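361aa long hypothetical D-aminopeptidase (Pyrococcus horikoshii, PDB 2DRH) is of unproven function but is probably an aminopeptidase of the DmpA type, removing residues from the N-terminal ends of peptides. Local coordinates at residues K2-G7 against V319-I324; S177-K182 against A267-Y272; A330-G335 against V340-P345. All blocks are in the same frame, centred on the assembly; numbering follows the deposited sequence.

Contact 1: residues K2-G7 against V319-I324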
loop_
_atom_site.group_PDB
_atom_site.type_symbol
_atom_site.label_atom_id
_atom_site.label_comp_id
_atom_site.label_asym_id
_atom_site.label_seq_id
_atom_site.Cartn_x
_atom_site.Cartn_y
_atom_site.Cartn_z
ATOM N N LYS A 2 -30.958 -10.124 18.788
ATOM C CA LYS A 2 -30.433 -9.943 17.439
ATOM C C LYS A 2 -31.515 -9.504 16.459
ATOM O O LYS A 2 -32.699 -9.747 16.676
ATOM C CB LYS A 2 -29.796 -11.248 16.954
ATOM C CG LYS A 2 -28.905 -11.929 17.989
ATOM C CD LYS A 2 -27.638 -11.143 18.277
ATOM C CE LYS A 2 -26.614 -11.316 17.170
ATOM N NZ LYS A 2 -26.092 -12.708 17.095
ATOM N N ALA A 3 -31.094 -8.865 15.372
ATOM C CA ALA A 3 -32.013 -8.373 14.350
ATOM C C ALA A 3 -32.999 -9.427 13.848
ATOM O O ALA A 3 -34.150 -9.107 13.557
ATOM C CB ALA A 3 -31.223 -7.802 13.175
ATOM N N GLN A 4 -32.549 -10.674 13.738
ATOM C CA GLN A 4 -33.413 -11.753 13.257
ATOM C C GLN A 4 -34.699 -11.826 14.072
ATOM O O GLN A 4 -35.792 -11.632 13.542
ATOM C CB GLN A 4 -32.688 -13.100 13.340
ATOM C CG GLN A 4 -31.376 -13.169 12.570
ATOM C CD GLN A 4 -31.548 -12.918 11.084
ATOM O OE1 GLN A 4 -32.373 -13.553 10.425
ATOM N NE2 GLN A 4 -30.759 -11.992 10.544
ATOM N N GLU A 5 -34.552 -12.093 15.367
ATOM C CA GLU A 5 -35.684 -12.202 16.284
ATOM C C GLU A 5 -36.582 -10.959 16.305
ATOM O O GLU A 5 -37.595 -10.932 17.010
ATOM C CB GLU A 5 -35.187 -12.483 17.706
ATOM C CG GLU A 5 -34.238 -13.672 17.850
ATOM C CD GLU A 5 -32.787 -13.321 17.548
ATOM O OE1 GLU A 5 -32.462 -13.050 16.369
ATOM O OE2 GLU A 5 -31.968 -13.316 18.496
ATOM N N LEU A 6 -36.208 -9.931 15.550
ATOM C CA LEU A 6 -37.000 -8.707 15.481
ATOM C C LEU A 6 -37.624 -8.541 14.103
ATOM O O LEU A 6 -38.289 -7.543 13.829
ATOM C CB LEU A 6 -36.139 -7.480 15.789
ATOM C CG LEU A 6 -35.714 -7.264 17.239
ATOM C CD1 LEU A 6 -34.969 -5.944 17.347
ATOM C CD2 LEU A 6 -36.939 -7.250 18.137
ATOM N N GLY A 7 -37.399 -9.518 13.235
ATOM C CA GLY A 7 -37.960 -9.452 11.900
ATOM C C GLY A 7 -37.172 -8.570 10.951
ATOM O O GLY A 7 -37.521 -8.461 9.774
ATOM N N VAL A 319 -21.191 -8.087 8.442
ATOM C CA VAL A 319 -20.734 -6.890 9.147
ATOM C C VAL A 319 -21.891 -5.951 9.455
ATOM O O VAL A 319 -22.027 -5.497 10.580
ATOM C CB VAL A 319 -19.660 -6.122 8.334
ATOM C CG1 VAL A 319 -19.407 -4.726 8.959
ATOM C CG2 VAL A 319 -18.362 -6.920 8.320
ATOM N N GLU A 320 -22.735 -5.673 8.466
ATOM C CA GLU A 320 -23.859 -4.768 8.686
ATOM C C GLU A 320 -24.750 -5.242 9.829
ATOM O O GLU A 320 -25.089 -4.457 10.719
ATOM C CB GLU A 320 -24.700 -4.600 7.414
ATOM C CG GLU A 320 -25.818 -3.560 7.553
ATOM C CD GLU A 320 -26.628 -3.356 6.275
ATOM O OE1 GLU A 320 -26.095 -3.621 5.169
ATOM O OE2 GLU A 320 -27.794 -2.911 6.376
ATOM N N GLU A 321 -25.134 -6.518 9.813
ATOM C CA GLU A 321 -25.983 -7.009 10.878
ATOM C C GLU A 321 -25.216 -7.042 12.196
ATOM O O GLU A 321 -25.764 -6.691 13.242
ATOM C CB GLU A 321 -26.534 -8.408 10.564
ATOM C CG GLU A 321 -27.795 -8.734 11.383
ATOM C CD GLU A 321 -28.108 -10.224 11.467
ATOM O OE1 GLU A 321 -28.132 -10.903 10.419
ATOM O OE2 GLU A 321 -28.340 -10.711 12.594
ATOM N N ALA A 322 -23.951 -7.455 12.147
ATOM C CA ALA A 322 -23.139 -7.528 13.358
ATOM C C ALA A 322 -23.087 -6.176 14.069
ATOM O O ALA A 322 -23.100 -6.121 15.301
ATOM C CB ALA A 322 -21.732 -7.997 13.029
ATOM N N ILE A 323 -23.025 -5.095 13.297
ATOM C CA ILE A 323 -22.986 -3.758 13.877
ATOM C C ILE A 323 -24.306 -3.476 14.574
ATOM O O ILE A 323 -24.328 -3.044 15.728
ATOM C CB ILE A 323 -22.734 -2.677 12.800
ATOM C CG1 ILE A 323 -21.312 -2.824 12.250
ATOM C CG2 ILE A 323 -22.946 -1.277 13.395
ATOM C CD1 ILE A 323 -20.999 -1.914 11.077
ATOM N N ILE A 324 -25.410 -3.729 13.876
ATOM C CA ILE A 324 -26.726 -3.499 14.458
ATOM C C ILE A 324 -26.910 -4.341 15.731
ATOM O O ILE A 324 -27.365 -3.828 16.762
ATOM C CB ILE A 324 -27.849 -3.824 13.436
ATOM C CG1 ILE A 324 -27.716 -2.904 12.217
ATOM C CG2 ILE A 324 -29.216 -3.674 14.081
ATOM C CD1 ILE A 324 -27.603 -1.419 12.554
#

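Contact 2: residues S177-K182 against A267-Y272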
loop_
_atom_site.group_PDB
_atom_site.type_symbol
_atom_site.label_atom_id
_atom_site.label_comp_id
_atom_site.label_asym_id
_atom_site.label_seq_id
_atom_site.Cartn_x
_atom_site.Cartn_y
_atom_site.Cartn_z
ATOM N N SER A 177 -19.178 3.279 22.763
ATOM C CA SER A 177 -20.318 4.076 22.322
ATOM C C SER A 177 -20.456 3.990 20.806
ATOM O O SER A 177 -19.463 4.052 20.089
ATOM C CB SER A 177 -20.120 5.550 22.703
ATOM O OG SER A 177 -19.925 5.700 24.091
ATOM N N ALA A 178 -21.688 3.862 20.320
ATOM C CA ALA A 178 -21.947 3.792 18.884
ATOM C C ALA A 178 -23.211 4.583 18.555
ATOM O O ALA A 178 -24.284 4.298 19.094
ATOM C CB ALA A 178 -22.111 2.340 18.448
ATOM N N PHE A 179 -23.077 5.582 17.684
ATOM C CA PHE A 179 -24.213 6.412 17.292
ATOM C C PHE A 179 -24.836 7.077 18.513
ATOM O O PHE A 179 -26.030 7.368 18.537
ATOM C CB PHE A 179 -25.265 5.557 16.576
ATOM C CG PHE A 179 -24.772 4.946 15.301
ATOM C CD1 PHE A 179 -24.565 5.735 14.169
ATOM C CD2 PHE A 179 -24.475 3.587 15.236
ATOM C CE1 PHE A 179 -24.069 5.179 12.992
ATOM C CE2 PHE A 179 -23.978 3.022 14.064
ATOM C CZ PHE A 179 -23.775 3.818 12.941
ATOM N N GLU A 180 -24.010 7.307 19.526
ATOM C CA GLU A 180 -24.444 7.934 20.766
ATOM C C GLU A 180 -25.476 7.123 21.538
ATOM O O GLU A 180 -26.285 7.655 22.295
ATOM C CB GLU A 180 -24.915 9.368 20.501
ATOM C CG GLU A 180 -23.772 10.212 19.974
ATOM C CD GLU A 180 -24.151 11.649 19.685
ATOM O OE1 GLU A 180 -24.368 12.420 20.645
ATOM O OE2 GLU A 180 -24.226 11.998 18.492
ATOM N N PHE A 181 -25.413 5.815 21.324
ATOM C CA PHE A 181 -26.229 4.835 22.025
ATOM C C PHE A 181 -25.127 3.942 22.585
ATOM O O PHE A 181 -23.951 4.132 22.252
ATOM C CB PHE A 181 -27.103 4.033 21.060
ATOM C CG PHE A 181 -28.297 4.791 20.541
ATOM C CD1 PHE A 181 -29.268 5.268 21.414
ATOM C CD2 PHE A 181 -28.467 4.993 19.173
ATOM C CE1 PHE A 181 -30.402 5.935 20.932
ATOM C CE2 PHE A 181 -29.592 5.657 18.678
ATOM C CZ PHE A 181 -30.562 6.127 19.558
ATOM N N LYS A 182 -25.471 2.981 23.432
ATOM C CA LYS A 182 -24.436 2.112 23.969
ATOM C C LYS A 182 -23.921 1.235 22.834
ATOM O O LYS A 182 -24.709 0.706 22.047
ATOM C CB LYS A 182 -24.994 1.233 25.082
ATOM C CG LYS A 182 -23.943 0.388 25.782
ATOM C CD LYS A 182 -22.959 1.257 26.558
ATOM C CE LYS A 182 -21.819 0.420 27.135
ATOM N NZ LYS A 182 -21.108 -0.319 26.057
ATOM N N ALA A 267 -20.383 1.123 6.066
ATOM C CA ALA A 267 -20.978 2.281 5.401
ATOM C C ALA A 267 -22.503 2.257 5.379
ATOM O O ALA A 267 -23.154 3.297 5.521
ATOM C CB ALA A 267 -20.454 2.375 3.980
ATOM N N ARG A 268 -23.063 1.062 5.196
ATOM C CA ARG A 268 -24.501 0.879 5.124
ATOM C C ARG A 268 -25.249 1.127 6.437
ATOM O O ARG A 268 -26.450 1.348 6.417
ATOM C CB ARG A 268 -24.817 -0.518 4.562
ATOM C CG ARG A 268 -24.528 -0.633 3.060
ATOM C CD ARG A 268 -24.755 -2.046 2.507
ATOM N NE ARG A 268 -26.160 -2.452 2.523
ATOM C CZ ARG A 268 -27.049 -2.153 1.578
ATOM N NH1 ARG A 268 -26.692 -1.438 0.519
ATOM N NH2 ARG A 268 -28.303 -2.580 1.690
ATOM N N THR A 269 -24.552 1.092 7.570
ATOM C CA THR A 269 -25.201 1.364 8.845
ATOM C C THR A 269 -25.006 2.840 9.221
ATOM O O THR A 269 -25.472 3.284 10.269
ATOM C CB THR A 269 -24.628 0.503 10.002
ATOM O OG1 THR A 269 -23.258 0.860 10.227
ATOM C CG2 THR A 269 -24.723 -0.988 9.677
ATOM N N GLY A 270 -24.329 3.597 8.361
ATOM C CA GLY A 270 -24.084 5.002 8.649
ATOM C C GLY A 270 -22.644 5.296 9.055
ATOM O O GLY A 270 -22.357 6.344 9.655
ATOM N N GLY A 271 -21.736 4.374 8.739
ATOM C CA GLY A 271 -20.332 4.559 9.069
ATOM C C GLY A 271 -19.612 5.322 7.966
ATOM O O GLY A 271 -19.472 4.819 6.844
ATOM N N TYR A 272 -19.146 6.532 8.291
ATOM C CA TYR A 272 -18.460 7.393 7.335
ATOM C C TYR A 272 -16.950 7.510 7.551
ATOM O O TYR A 272 -16.267 8.235 6.816
ATOM C CB TYR A 272 -19.075 8.800 7.359
ATOM C CG TYR A 272 -20.543 8.841 6.973
ATOM C CD1 TYR A 272 -21.538 8.597 7.917
ATOM C CD2 TYR A 272 -20.930 9.091 5.660
ATOM C CE1 TYR A 272 -22.883 8.599 7.560
ATOM C CE2 TYR A 272 -22.272 9.095 5.290
ATOM C CZ TYR A 272 -23.244 8.847 6.245
ATOM O OH TYR A 272 -24.578 8.829 5.881
#

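Contact 3: residues A330-G335 against V340-P345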
loop_
_atom_site.group_PDB
_atom_site.type_symbol
_atom_site.label_atom_id
_atom_site.label_comp_id
_atom_site.label_asym_id
_atom_site.label_seq_id
_atom_site.Cartn_x
_atom_site.Cartn_y
_atom_site.Cartn_z
ATOM N N ALA A 330 -26.627 -4.338 23.407
ATOM C CA ALA A 330 -26.092 -3.461 24.450
ATOM C C ALA A 330 -27.148 -2.992 25.456
ATOM O O ALA A 330 -28.292 -2.694 25.096
ATOM C CB ALA A 330 -25.412 -2.254 23.818
ATOM N N ARG A 331 -26.755 -2.930 26.725
ATOM C CA ARG A 331 -27.649 -2.482 27.786
ATOM C C ARG A 331 -27.184 -1.102 28.242
ATOM O O ARG A 331 -25.989 -0.837 28.270
ATOM C CB ARG A 331 -27.598 -3.461 28.961
ATOM C CG ARG A 331 -26.263 -3.480 29.686
ATOM C CD ARG A 331 -26.235 -4.543 30.772
ATOM N NE ARG A 331 -24.991 -4.516 31.537
ATOM C CZ ARG A 331 -24.627 -3.526 32.349
ATOM N NH1 ARG A 331 -25.411 -2.467 32.513
ATOM N NH2 ARG A 331 -23.473 -3.593 33.001
ATOM N N THR A 332 -28.123 -0.228 28.589
ATOM C CA THR A 332 -27.789 1.125 29.047
ATOM C C THR A 332 -26.638 1.077 30.049
ATOM O O THR A 332 -26.474 0.089 30.766
ATOM C CB THR A 332 -29.007 1.798 29.720
ATOM O OG1 THR A 332 -30.027 2.019 28.739
ATOM C CG2 THR A 332 -28.614 3.135 30.361
ATOM N N MET A 333 -25.843 2.143 30.101
ATOM C CA MET A 333 -24.711 2.179 31.020
ATOM C C MET A 333 -24.178 3.567 31.349
ATOM O O MET A 333 -24.031 4.419 30.471
ATOM C CB MET A 333 -23.563 1.344 30.465
ATOM C CG MET A 333 -22.297 1.442 31.289
ATOM S SD MET A 333 -21.059 0.284 30.739
ATOM C CE MET A 333 -21.763 -1.242 31.400
ATOM N N ASP A 334 -23.874 3.773 32.627
ATOM C CA ASP A 334 -23.334 5.038 33.097
ATOM C C ASP A 334 -21.836 4.848 33.275
ATOM O O ASP A 334 -21.361 3.721 33.422
ATOM C CB ASP A 334 -23.959 5.423 34.435
ATOM C CG ASP A 334 -23.543 4.494 35.554
ATOM O OD1 ASP A 334 -23.843 3.287 35.471
ATOM O OD2 ASP A 334 -22.910 4.970 36.515
ATOM N N GLY A 335 -21.091 5.946 33.265
ATOM C CA GLY A 335 -19.654 5.840 33.420
ATOM C C GLY A 335 -19.039 7.058 34.071
ATOM O O GLY A 335 -19.706 7.785 34.804
ATOM N N VAL A 340 -23.570 8.950 30.325
ATOM C CA VAL A 340 -24.426 7.791 30.095
ATOM C C VAL A 340 -24.813 7.589 28.632
ATOM O O VAL A 340 -25.052 8.547 27.899
ATOM C CB VAL A 340 -25.734 7.865 30.933
ATOM C CG1 VAL A 340 -25.403 8.011 32.414
ATOM C CG2 VAL A 340 -26.593 9.026 30.462
ATOM N N ARG A 341 -24.856 6.321 28.227
ATOM C CA ARG A 341 -25.234 5.921 26.876
ATOM C C ARG A 341 -26.361 4.918 27.062
ATOM O O ARG A 341 -26.192 3.913 27.759
ATOM C CB ARG A 341 -24.073 5.231 26.142
ATOM C CG ARG A 341 -22.881 6.112 25.803
ATOM C CD ARG A 341 -23.259 7.306 24.934
ATOM N NE ARG A 341 -22.092 7.822 24.223
ATOM C CZ ARG A 341 -22.012 9.030 23.668
ATOM N NH1 ARG A 341 -23.035 9.869 23.738
ATOM N NH2 ARG A 341 -20.905 9.397 23.037
ATOM N N TYR A 342 -27.505 5.193 26.444
ATOM C CA TYR A 342 -28.660 4.321 26.557
ATOM C C TYR A 342 -28.728 3.329 25.419
ATOM O O TYR A 342 -28.371 3.642 24.291
ATOM C CB TYR A 342 -29.951 5.138 26.585
ATOM C CG TYR A 342 -30.062 6.061 27.769
ATOM C CD1 TYR A 342 -29.443 7.312 27.767
ATOM C CD2 TYR A 342 -30.778 5.679 28.903
ATOM C CE1 TYR A 342 -29.540 8.160 28.868
ATOM C CE2 TYR A 342 -30.879 6.516 30.008
ATOM C CZ TYR A 342 -30.260 7.753 29.985
ATOM O OH TYR A 342 -30.359 8.578 31.083
ATOM N N ALA A 343 -29.202 2.128 25.729
ATOM C CA ALA A 343 -29.330 1.084 24.728
ATOM C C ALA A 343 -30.396 1.487 23.729
ATOM O O ALA A 343 -31.407 2.087 24.095
ATOM C CB ALA A 343 -29.713 -0.223 25.387
ATOM N N LEU A 344 -30.165 1.164 22.463
ATOM C CA LEU A 344 -31.120 1.474 21.407
ATOM C C LEU A 344 -32.491 0.903 21.782
ATOM O O LEU A 344 -32.633 -0.303 21.975
ATOM C CB LEU A 344 -30.642 0.849 20.096
ATOM C CG LEU A 344 -31.431 1.109 18.816
ATOM C CD1 LEU A 344 -31.279 2.570 18.396
ATOM C CD2 LEU A 344 -30.908 0.181 17.726
ATOM N N PRO A 345 -33.519 1.762 21.896
ATOM C CA PRO A 345 -34.873 1.310 22.250
ATOM C C PRO A 345 -35.484 0.386 21.190
ATOM O O PRO A 345 -35.965 0.844 20.154
ATOM C CB PRO A 345 -35.640 2.622 22.402
ATOM C CG PRO A 345 -34.931 3.538 21.448
ATOM C CD PRO A 345 -33.486 3.227 21.740
#

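Contact 1: residues K2-G7 against V319-I324
Gln4 and Glu321 meet where the N-terminal arm of the chain, with a short 3-10 turn at residues 4-6, lies against helix 309-328. The amide NE2 of Gln4 stands 2.8 Å from Glu321 OE1, but its N-H points well off that oxygen, with an angle of 123° at the hydrogen, and the bond is weak. The two side chains cross nearly at right angles, and the amide is turned 38° from the carboxylate plane, so the groups do not lie flat on one another. Glutamine suits this place because it can offer an N-H to the carboxylate without adding a charge. Beside this polar pair, Ala3 directs its methyl at the helix, and CB rests 4.0 Å from Glu321 CG; a side chain this small lets the arm settle close to the helix, the CA atoms of Ala3 and Glu321 being 7.1 Å apart.

The stronger hold on the carboxylate comes from residues outside the two segments. Arg190 forms a salt bridge with OE1, while Asn19 and Asn325 give hydrogen bonds to OE2; together they probably keep this buried acid charged and fix its rotation. Asn325 also accepts a bond from the backbone N of Ala3, linking the arm to the next turn of the helix. Lys2 NZ lies 5.4 Å from Glu321 OE2 and pairs instead with Glu167. Glu321 gains its reach from a chi1 of -159°, which puts CG anti to the backbone N, and from an extended chain beyond CG that carries OE1 and OE2 out from the helix to the arm.

Contact 2: residues S177-K182 against A267-Y272
A tight beta hairpin, turning through a type I' bend from Ala178 to Phe181, presses the ring of Phe179 against the C-terminal end of helix 252-268. The tip of the ring does the touching: CZ approaches the carbonyl O of Thr269 to 3.2 Å, obliquely to the ring, while CE1 has Gly270 O at its edge, near the ring plane, 3.9 Å away. The edge-on position of Gly270 O suits the weakly positive hydrogens of the ring's rim. Thr269 OG1 also comes within 4.0 Å of Phe179 CZ, although its hydrogen bond is to Leu266 O in the last helical turn.

The helix finishes here in a Schellman motif, with Gly270 at a phi of 106° as the first residue to leave helical geometry. Glycine fits on two counts: at these backbone angles a CB would jam against the preceding carbonyl O, and it would also sit only 3.4 Å from Phe179 CE1. Phe179 sends its ring across with CG anti to its own carbonyl carbon (chi1 -63°), and there Phe209 meets it edge-to-face, with Leu215 and Leu327 packing alongside. Beyond the motif, Tyr272 makes a cation-pi contact with Lys313 of the second subunit.

Contact 3: residues A330-G335 against V340-P345
Met333 and Arg341 are the hydrogen-bonded pair of a small antiparallel beta hairpin, strand 333-334 returning as strand 340-341. Two backbone bonds join them, Met333 N to Arg341 O at 3.0 Å and Arg341 N to Met333 O at 3.1 Å. A third bond continues the pairing with a side chain: Ala343 N donates to Thr332 OG1 over 3.1 Å and is almost straight, at 167°. Two CA-H...O contacts, from Thr332 CA to Arg341 O and from Val340 CA to Met333 O, add to the backbone hold.

Nonpolar packing gathers at the non-hydrogen-bonded pair, where Val340 CG1 lies 3.6 Å from Asp334 CB, and at Thr332, whose CG2 is 3.6 Å from Tyr342 CD2. The two branches of threonine thus do separate work: a chi1 of -66° sets OG1 beside the backbone N, facing Ala343 N, and leaves CG2 to meet the tyrosine ring. A valine in place of Thr332 could fill similar space but would probably leave Ala343 N without its acceptor.

The charged end of Arg341 leads away from its strand partner, to the carbonyls of Gly231 and Gly233, Ser177 OG and the ring of Tyr140. Backbone bonds, extended by one threonine hydroxyl, therefore set the pairing, while the long guanidinium arm is left to tie the hairpin to strand 177-178 and to the loop at Gly231 and Gly233.

In the fold
From the N terminus, the arm at residues 2-7 packs on helix 309-328, far along the chain, so contact 1 closes a loop of 311 residues spanning most of the fold. Contact 2 falls wholly within that loop, joining the hairpin at 177-182 to the end of helix 252-268. The two also touch in space, through a salt bridge from Glu320 to Arg268 and packing of Ile323 and Ile324 on Thr269. Contact 3 follows in series once helix 309-328 has ended, closing a short hairpin. It reaches back to contact 2 through Lys182 N and Tyr342 O, 3.1 Å apart, making the hairpin at 177-182 the middle member between the helices and the hairpin of strands 333-334 and 340-341.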